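Local coordinates for protein putative mannose-6-phosphate isomerase YvyI (Bacillus subtilis, PDB 1QWR) that probably catalyses the zinc-dependent interconversion of D-mannose 6-phosphate and D-fructose 6-phosphate, as a type 1 phosphomannose isomerase with one zinc ion per subunit, at residues K18-T23 and E94-K99; R26-Y31 and G181-E186. All coordinates share one frame; numbering follows the deposited sequence.

Contact 1 of 2, residues K18-T23 and E94-K99; sequences KIWGGT and EDTSIK. With SO4 (sulfate ion), chain C.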
loop_
_atom_site.group_PDB
_atom_site.type_symbol
_atom_site.label_atom_id
_atom_site.label_comp_id
_atom_site.label_asym_id
_atom_site.label_seq_id
_atom_site.Cartn_x
_atom_site.Cartn_y
_atom_site.Cartn_z
ATOM N N LYS A 18 -4.405 -14.884 -4.217
ATOM C CA LYS A 18 -3.023 -15.183 -3.860
ATOM C C LYS A 18 -3.005 -16.500 -3.104
ATOM O O LYS A 18 -3.915 -16.777 -2.312
ATOM C CB LYS A 18 -2.454 -14.089 -2.959
ATOM C CG LYS A 18 -2.185 -12.760 -3.659
ATOM C CD LYS A 18 -0.899 -12.832 -4.493
ATOM C CE LYS A 18 -0.623 -11.496 -5.191
ATOM N NZ LYS A 18 0.692 -11.464 -5.898
ATOM N N ILE A 19 -1.973 -17.305 -3.323
ATOM C CA ILE A 19 -1.921 -18.570 -2.610
ATOM C C ILE A 19 -1.869 -18.310 -1.113
ATOM O O ILE A 19 -2.315 -19.144 -0.330
ATOM C CB ILE A 19 -0.694 -19.425 -3.033
ATOM C CG1 ILE A 19 0.619 -18.753 -2.607
ATOM C CG2 ILE A 19 -0.713 -19.622 -4.532
ATOM C CD1 ILE A 19 1.871 -19.632 -2.885
ATOM N N TRP A 20 -1.344 -17.148 -0.709
ATOM C CA TRP A 20 -1.236 -16.814 0.704
ATOM C C TRP A 20 -2.429 -15.993 1.214
ATOM O O TRP A 20 -2.455 -15.551 2.368
ATOM C CB TRP A 20 0.067 -16.047 0.972
ATOM C CG TRP A 20 0.339 -14.897 0.020
ATOM C CD1 TRP A 20 1.159 -14.914 -1.079
ATOM C CD2 TRP A 20 -0.201 -13.564 0.097
ATOM N NE1 TRP A 20 1.162 -13.674 -1.688
ATOM C CE2 TRP A 20 0.340 -12.829 -0.985
ATOM C CE3 TRP A 20 -1.087 -12.923 0.977
ATOM C CZ2 TRP A 20 0.024 -11.476 -1.211
ATOM C CZ3 TRP A 20 -1.403 -11.585 0.755
ATOM C CH2 TRP A 20 -0.847 -10.876 -0.332
ATOM N N GLY A 21 -3.412 -15.804 0.347
ATOM C CA GLY A 21 -4.586 -15.031 0.719
ATOM C C GLY A 21 -5.633 -15.807 1.502
ATOM O O GLY A 21 -5.539 -17.030 1.668
ATOM N N GLY A 22 -6.636 -15.083 1.987
ATOM C CA GLY A 22 -7.704 -15.697 2.758
ATOM C C GLY A 22 -9.045 -15.037 2.488
ATOM O O GLY A 22 -9.335 -14.669 1.354
ATOM N N THR A 23 -9.854 -14.880 3.539
ATOM C CA THR A 23 -11.181 -14.269 3.416
ATOM C C THR A 23 -11.324 -13.059 4.340
ATOM O O THR A 23 -12.413 -12.513 4.461
ATOM C CB THR A 23 -12.340 -15.285 3.779
ATOM O OG1 THR A 23 -12.190 -15.716 5.134
ATOM C CG2 THR A 23 -12.314 -16.511 2.874
ATOM N N GLU A 94 -1.160 -16.540 4.978
ATOM C CA GLU A 94 0.058 -17.354 5.016
ATOM C C GLU A 94 1.241 -16.454 4.618
ATOM O O GLU A 94 1.048 -15.295 4.243
ATOM C CB GLU A 94 -0.045 -18.541 4.048
ATOM C CG GLU A 94 -1.164 -19.554 4.355
ATOM C CD GLU A 94 -1.054 -20.183 5.736
ATOM O OE1 GLU A 94 0.080 -20.352 6.231
ATOM O OE2 GLU A 94 -2.108 -20.520 6.330
ATOM N N ASP A 95 2.461 -16.985 4.683
ATOM C CA ASP A 95 3.656 -16.199 4.340
ATOM C C ASP A 95 3.699 -15.752 2.879
ATOM O O ASP A 95 3.299 -16.501 1.980
ATOM C CB ASP A 95 4.936 -17.014 4.590
ATOM C CG ASP A 95 5.178 -17.328 6.055
ATOM O OD1 ASP A 95 4.913 -16.479 6.924
ATOM O OD2 ASP A 95 5.684 -18.435 6.331
ATOM N N THR A 96 4.187 -14.536 2.616
ATOM C CA THR A 96 4.287 -14.141 1.216
ATOM C C THR A 96 5.701 -14.514 0.792
ATOM O O THR A 96 6.536 -14.868 1.631
ATOM C CB THR A 96 4.090 -12.619 0.962
ATOM O OG1 THR A 96 5.185 -11.895 1.532
ATOM C CG2 THR A 96 2.781 -12.135 1.571
ATOM N N SER A 97 5.978 -14.412 -0.501
ATOM C CA SER A 97 7.308 -14.764 -1.012
ATOM C C SER A 97 8.400 -13.820 -0.517
ATOM O O SER A 97 8.122 -12.691 -0.116
ATOM C CB SER A 97 7.288 -14.762 -2.545
ATOM O OG SER A 97 7.162 -13.440 -3.062
ATOM N N ILE A 98 9.647 -14.290 -0.522
ATOM C CA ILE A 98 10.769 -13.438 -0.106
ATOM C C ILE A 98 11.090 -12.726 -1.414
ATOM O O ILE A 98 11.247 -13.375 -2.464
ATOM C CB ILE A 98 11.961 -14.279 0.397
ATOM C CG1 ILE A 98 11.554 -15.018 1.678
ATOM C CG2 ILE A 98 13.143 -13.387 0.688
ATOM C CD1 ILE A 98 12.647 -15.849 2.298
ATOM N N LYS A 99 11.174 -11.399 -1.363
ATOM C CA LYS A 99 11.352 -10.647 -2.594
ATOM C C LYS A 99 12.053 -9.310 -2.445
ATOM O O LYS A 99 12.346 -8.866 -1.335
ATOM C CB LYS A 99 9.953 -10.409 -3.189
ATOM C CG LYS A 99 8.960 -9.805 -2.175
ATOM C CD LYS A 99 7.523 -9.919 -2.680
ATOM C CE LYS A 99 6.513 -9.565 -1.598
ATOM N NZ LYS A 99 6.002 -10.760 -0.874
HETATM S S SO4 C . 3.906 -12.063 -3.461
HETATM O O1 SO4 C . 4.534 -13.098 -2.602
HETATM O O2 SO4 C . 2.580 -12.508 -3.898
HETATM O O3 SO4 C . 4.762 -11.781 -4.624
HETATM O O4 SO4 C . 3.757 -10.827 -2.667
#

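Contact 2 of 2, residues R26-Y31 and G181-E186; sequences RDRFGY and GALVLE. With ACT (acetate ion), chain F; FMT (formic acid), chain G.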
loop_
_atom_site.group_PDB
_atom_site.type_symbol
_atom_site.label_atom_id
_atom_site.label_comp_id
_atom_site.label_asym_id
_atom_site.label_seq_id
_atom_site.Cartn_x
_atom_site.Cartn_y
_atom_site.Cartn_z
ATOM N N ARG A 26 -13.309 -10.075 3.247
ATOM C CA ARG A 26 -14.755 -10.168 3.305
ATOM C C ARG A 26 -15.190 -10.125 4.770
ATOM O O ARG A 26 -16.095 -9.378 5.137
ATOM C CB ARG A 26 -15.260 -11.473 2.674
ATOM C CG ARG A 26 -16.773 -11.628 2.857
ATOM C CD ARG A 26 -17.318 -12.873 2.198
ATOM N NE ARG A 26 -16.770 -14.094 2.769
ATOM C CZ ARG A 26 -16.228 -15.058 2.037
ATOM N NH1 ARG A 26 -16.163 -14.928 0.720
ATOM N NH2 ARG A 26 -15.768 -16.160 2.619
ATOM N N ASP A 27 -14.524 -10.908 5.618
ATOM C CA ASP A 27 -14.906 -10.982 7.043
ATOM C C ASP A 27 -14.764 -9.677 7.842
ATOM O O ASP A 27 -15.587 -9.374 8.713
ATOM C CB ASP A 27 -14.095 -12.087 7.768
ATOM C CG ASP A 27 -14.278 -13.475 7.144
ATOM O OD1 ASP A 27 -15.365 -13.766 6.605
ATOM O OD2 ASP A 27 -13.328 -14.288 7.209
ATOM N N ARG A 28 -13.738 -8.893 7.542
ATOM C CA ARG A 28 -13.506 -7.666 8.287
ATOM C C ARG A 28 -13.910 -6.375 7.586
ATOM O O ARG A 28 -14.142 -5.365 8.253
ATOM C CB ARG A 28 -12.033 -7.614 8.694
ATOM C CG ARG A 28 -11.603 -8.919 9.333
ATOM C CD ARG A 28 -10.200 -8.884 9.880
ATOM N NE ARG A 28 -10.048 -7.884 10.931
ATOM C CZ ARG A 28 -9.042 -7.872 11.797
ATOM N NH1 ARG A 28 -8.109 -8.812 11.732
ATOM N NH2 ARG A 28 -8.969 -6.924 12.716
ATOM N N PHE A 29 -14.013 -6.402 6.256
ATOM C CA PHE A 29 -14.391 -5.202 5.507
ATOM C C PHE A 29 -15.715 -5.351 4.736
ATOM O O PHE A 29 -16.176 -4.397 4.087
ATOM C CB PHE A 29 -13.262 -4.810 4.527
ATOM C CG PHE A 29 -12.035 -4.247 5.200
ATOM C CD1 PHE A 29 -11.960 -2.901 5.524
ATOM C CD2 PHE A 29 -10.983 -5.082 5.570
ATOM C CE1 PHE A 29 -10.857 -2.379 6.219
ATOM C CE2 PHE A 29 -9.885 -4.576 6.262
ATOM C CZ PHE A 29 -9.819 -3.227 6.590
ATOM N N GLY A 30 -16.321 -6.540 4.799
ATOM C CA GLY A 30 -17.580 -6.759 4.104
ATOM C C GLY A 30 -17.498 -6.835 2.588
ATOM O O GLY A 30 -18.531 -6.807 1.883
ATOM N N TYR A 31 -16.284 -6.947 2.067
ATOM C CA TYR A 31 -16.102 -7.024 0.618
ATOM C C TYR A 31 -16.528 -8.353 -0.008
ATOM O O TYR A 31 -16.427 -9.413 0.605
ATOM C CB TYR A 31 -14.627 -6.838 0.246
ATOM C CG TYR A 31 -14.015 -5.503 0.588
ATOM C CD1 TYR A 31 -14.736 -4.312 0.437
ATOM C CD2 TYR A 31 -12.676 -5.421 0.984
ATOM C CE1 TYR A 31 -14.128 -3.069 0.662
ATOM C CE2 TYR A 31 -12.074 -4.197 1.210
ATOM C CZ TYR A 31 -12.800 -3.027 1.044
ATOM O OH TYR A 31 -12.171 -1.823 1.246
ATOM N N GLY A 181 -0.404 -14.096 9.229
ATOM C CA GLY A 181 -1.138 -13.451 10.310
ATOM C C GLY A 181 -1.088 -11.944 10.425
ATOM O O GLY A 181 -0.933 -11.417 11.519
ATOM N N ALA A 182 -1.240 -11.247 9.306
ATOM C CA ALA A 182 -1.169 -9.789 9.318
ATOM C C ALA A 182 -2.188 -9.209 8.360
ATOM O O ALA A 182 -2.465 -9.804 7.325
ATOM C CB ALA A 182 0.244 -9.329 8.897
ATOM N N LEU A 183 -2.741 -8.058 8.727
ATOM C CA LEU A 183 -3.715 -7.334 7.910
ATOM C C LEU A 183 -3.037 -5.988 7.701
ATOM O O LEU A 183 -2.865 -5.226 8.657
ATOM C CB LEU A 183 -5.015 -7.153 8.681
ATOM C CG LEU A 183 -6.058 -6.320 7.949
ATOM C CD1 LEU A 183 -6.496 -7.032 6.677
ATOM C CD2 LEU A 183 -7.246 -6.128 8.879
ATOM N N VAL A 184 -2.679 -5.680 6.456
ATOM C CA VAL A 184 -1.897 -4.478 6.163
ATOM C C VAL A 184 -2.453 -3.472 5.159
ATOM O O VAL A 184 -3.079 -3.869 4.177
ATOM C CB VAL A 184 -0.500 -4.926 5.621
ATOM C CG1 VAL A 184 0.431 -3.722 5.381
ATOM C CG2 VAL A 184 0.129 -5.896 6.580
ATOM N N LEU A 185 -2.210 -2.185 5.412
ATOM C CA LEU A 185 -2.563 -1.130 4.453
ATOM C C LEU A 185 -1.173 -0.777 3.872
ATOM O O LEU A 185 -0.314 -0.193 4.554
ATOM C CB LEU A 185 -3.207 0.083 5.137
ATOM C CG LEU A 185 -3.788 1.215 4.252
ATOM C CD1 LEU A 185 -2.687 1.875 3.441
ATOM C CD2 LEU A 185 -4.848 0.663 3.332
ATOM N N GLU A 186 -0.969 -1.143 2.601
ATOM C CA GLU A 186 0.285 -0.941 1.903
ATOM C C GLU A 186 0.202 0.213 0.909
ATOM O O GLU A 186 -0.629 0.200 0.001
ATOM C CB GLU A 186 0.643 -2.226 1.157
ATOM C CG GLU A 186 2.028 -2.269 0.522
ATOM C CD GLU A 186 2.236 -3.576 -0.205
ATOM O OE1 GLU A 186 1.477 -3.837 -1.159
ATOM O OE2 GLU A 186 3.138 -4.357 0.189
HETATM C C ACT F . -19.058 -13.077 -1.205
HETATM O O ACT F . -19.887 -12.303 -1.758
HETATM O OXT ACT F . -17.806 -13.016 -1.383
HETATM C CH3 ACT F . -19.576 -13.964 -0.080
HETATM C C FMT G . -5.141 -11.243 10.820
HETATM O O1 FMT G . -4.908 -10.578 11.888
HETATM O O2 FMT G . -6.160 -10.802 10.180
#

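Contact 1 of 2, residues K18-T23 and E94-K99
Glu94 meets the turn at Trp20 through the backbone: its N-H points almost straight (169°) at Trp20 O, with Glu94 N 3.1 Å from that oxygen. Asp95 O lies 3.4 Å from Trp20 CB, while the Asp95 carboxylate turns to the backbone N of Lys180. The Thr96 methyl CG2 sits over the Trp20 indole, 3.7 Å from the centroid of the five-membered ring and 16° off the normal, a CH-pi contact; Lys18 CB covers the opposite face, so the ring is sandwiched and its tilt is fixed. The indole directs NE1 in its own plane at a sulfate ion, probably from the crystallisation liquor, Trp20 NE1 to SO4 O2 being 2.9 Å. Lys18 NZ shares that oxygen. Ser97 grips SO4 O1 twice, through its backbone N and through OG at 2.7 Å. Ile98 bonds through its backbone to Val197 and Tyr198. Lys99, bent at its last torsion (chi4 -95°), brings NZ to SO4 O4 at 2.9 Å and also to Thr96 OG1 and Ser97 O. A leucine in place of Trp20 would probably leave SO4 O2 without its indole donor and the Thr96 methyl without its flat seat. Arg210 and Arg196, the probable active-site arginine, complete this anion pocket, possibly the substrate phosphate site. The type I turn Lys18-Gly21 lies in the loop between strand 9-17 and helix 24-29; strand 98-100 pairs antiparallel with 195-198, and Thr96 bonds to Leu178 of strand 176-178.

Contact 2 of 2, residues R26-Y31 and G181-E186
Arg28 on helix 24-29 and Leu183 on strand 182-189 have the nearest CA atoms of the two segments, 9.8 Å apart, so the contact is made by side chains alone. The strand belongs to the cupin-type beta structure of the enzyme, running antiparallel between strands 85-92 and 119-126; a G1 beta bulge at Gly181 and Ala182, opposite Val92, begins it. Helix 24-29 packs on the side of the strand from which Leu183 projects. The side chains of Arg28 and Leu183 approach from opposite directions. With CG anti to the backbone N (chi1 176°), Leu183 sends its CD2 methyl at the helix, where it meets two quite different groups. Over one face of the Arg28 guanidinium it rests centrally, CD2 standing 3.8 Å from Arg28 CZ. The aromatic neighbour is met differently, since Leu183 CD2 lies at the edge of the Phe29 ring, near its plane, 4.0 Å from Phe29 CE2. One branch of the leucine thus fills the corner between a cationic plane and an aromatic rim, and Ile124 of strand 119-126 packs beside it. Arg28 gets there by a bend at chi3 (61°), and its charge is answered by Asp125, which forms a salt bridge with NH2. Phe29 also makes a cation-pi contact with Lys293. At the guanidinium edge a formic acid molecule, probably from the crystallisation liquor, takes a weak hydrogen bond from Arg28 NH1, 3.2 Å from FMT O2.

The two contacts lie with centres 13 Å apart and interlock along the chain: 18-23 and 26-31 come first, one directly before helix 24-29 and the other on it, followed by 94-99 and then 181-186. Strand 85-92 ties them together, since 94-99 follows it in sequence and 182-189 pairs with it antiparallel. Contact 1 lies near the zinc site formed by His101, Glu119 and His176, with the side chain of Thr96 about 7 Å from the zinc ion at its nearest atom; contact 2 is packing away from that site. The loop and helix after strand 9-17 therefore serve both the anion pocket and the covering of the cupin-type strands.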